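Local atomic coordinates of threonine--tRNA ligase catalytic subunit (Aeropyrum pernix, PDB entry 3A32), a protein that catalyses the ATP-dependent attachment of threonine to tRNA(Thr), and probably cannot itself remove wrongly attached serine because it lacks the editing domain. Residues M332-T335 and Q340-V343. Residues are numbered along the deposited sequence; the frame is centred on the assembly and turned at random.
Sequences MPFT and QFAV
F334 meets both Q340 and F341, and the contact is a worked example of a buried amide that bonds a backbone carbonyl while lying over the ring of the same residue. The amide nitrogen NE2 of Q340 donates a nearly straight hydrogen bond to the backbone O of F334 (3.0 Å). The oxygen lies close to the amide plane, whereas the donor stands above the plane of the carbonyl. The glutamine passes over one face of the F334 ring, its amide tilted 30° from it, with NE2 3.5 Å from CE2 of F334. At the rim of the same ring, CZ of F334 approaches CE2 of F341 at 3.8 Å; the two rings form an offset edge-to-face pair, planes 77° apart, in which F334 presents its edge. F334 reaches these partners because CG is anti to the backbone N (chi1 178°), which swings the ring beside its own carbonyl carbon. The other end of the Q340 amide is held too, OE1 accepting a hydrogen bond from the backbone N of R373, whose guanidinium binds the T335 carbonyl. Shortened to an alanine here, the side chain would be likely to leave the F334 carbonyl and the R373 N-H without this amide, and one face of the ring less well packed. Further out, F372, V399 and helix 435-457 pack against F334, while backbone bonds to R373 and V399 hold Q340 just before strand 341-347. The arrangement thus joins the linker following helix 317-327 of the catalytic region to the first strand of the mixed-sheet, alpha/beta anticodon-binding domain of a class II synthetase.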
loop_
_atom_site.group_PDB
_atom_site.type_symbol
_atom_site.label_atom_id
_atom_site.label_comp_id
_atom_site.label_asym_id
_atom_site.label_seq_id
_atom_site.Cartn_x
_atom_site.Cartn_y
_atom_site.Cartn_z
ATOM N N MET A 332 -20.204 -2.478 5.348
ATOM C CA MET A 332 -19.138 -2.438 4.348
ATOM C C MET A 332 -19.385 -3.469 3.245
ATOM O O MET A 332 -19.910 -4.584 3.533
ATOM C CB MET A 332 -17.782 -2.777 5.006
ATOM C CG MET A 332 -17.351 -1.818 6.158
ATOM S SD MET A 332 -17.285 -0.104 5.585
ATOM C CE MET A 332 -15.815 -0.178 4.518
ATOM N N PRO A 333 -18.941 -3.144 2.003
ATOM C CA PRO A 333 -18.950 -4.159 0.938
ATOM C C PRO A 333 -17.998 -5.298 1.317
ATOM O O PRO A 333 -17.004 -5.037 2.013
ATOM C CB PRO A 333 -18.407 -3.422 -0.298
ATOM C CG PRO A 333 -17.899 -2.076 0.184
ATOM C CD PRO A 333 -18.348 -1.848 1.586
ATOM N N PHE A 334 -18.286 -6.527 0.853
ATOM C CA PHE A 334 -17.564 -7.714 1.256
ATOM C C PHE A 334 -16.036 -7.544 1.252
ATOM O O PHE A 334 -15.369 -7.979 2.193
ATOM C CB PHE A 334 -17.978 -8.926 0.411
ATOM C CG PHE A 334 -17.240 -10.187 0.744
ATOM C CD1 PHE A 334 -17.759 -11.089 1.670
ATOM C CD2 PHE A 334 -16.066 -10.515 0.072
ATOM C CE1 PHE A 334 -17.097 -12.298 1.960
ATOM C CE2 PHE A 334 -15.389 -11.701 0.359
ATOM C CZ PHE A 334 -15.905 -12.604 1.315
ATOM N N THR A 335 -15.491 -6.939 0.185
ATOM C CA THR A 335 -14.042 -6.870 0.024
ATOM C C THR A 335 -13.353 -5.995 1.120
ATOM O O THR A 335 -12.186 -6.212 1.485
ATOM C CB THR A 335 -13.651 -6.434 -1.427
ATOM O OG1 THR A 335 -14.107 -7.437 -2.372
ATOM C CG2 THR A 335 -12.159 -6.361 -1.582
ATOM N N GLN A 340 -15.166 -10.717 7.304
ATOM C CA GLN A 340 -15.813 -11.191 6.095
ATOM C C GLN A 340 -16.802 -12.335 6.320
ATOM O O GLN A 340 -17.918 -12.309 5.792
ATOM C CB GLN A 340 -14.742 -11.561 5.062
ATOM C CG GLN A 340 -14.025 -10.273 4.532
ATOM C CD GLN A 340 -12.993 -10.555 3.518
ATOM O OE1 GLN A 340 -12.028 -11.274 3.779
ATOM N NE2 GLN A 340 -13.150 -9.962 2.336
ATOM N N PHE A 341 -16.399 -13.342 7.094
ATOM C CA PHE A 341 -17.284 -14.464 7.448
ATOM C C PHE A 341 -17.316 -14.520 8.940
ATOM O O PHE A 341 -16.251 -14.668 9.549
ATOM C CB PHE A 341 -16.743 -15.815 6.936
ATOM C CG PHE A 341 -16.910 -16.008 5.457
ATOM C CD1 PHE A 341 -18.137 -16.440 4.933
ATOM C CD2 PHE A 341 -15.865 -15.709 4.581
ATOM C CE1 PHE A 341 -18.307 -16.598 3.555
ATOM C CE2 PHE A 341 -16.022 -15.859 3.194
ATOM C CZ PHE A 341 -17.230 -16.334 2.672
ATOM N N ALA A 342 -18.513 -14.420 9.543
ATOM C CA ALA A 342 -18.637 -14.763 10.959
ATOM C C ALA A 342 -19.206 -16.189 11.003
ATOM O O ALA A 342 -20.256 -16.453 10.384
ATOM C CB ALA A 342 -19.540 -13.796 11.702
ATOM N N VAL A 343 -18.504 -17.091 11.672
ATOM C CA VAL A 343 -18.893 -18.495 11.782
ATOM C C VAL A 343 -19.405 -18.708 13.206
ATOM O O VAL A 343 -18.645 -18.563 14.179
ATOM C CB VAL A 343 -17.691 -19.462 11.471
ATOM C CG1 VAL A 343 -18.095 -20.915 11.635
ATOM C CG2 VAL A 343 -17.110 -19.235 10.017
#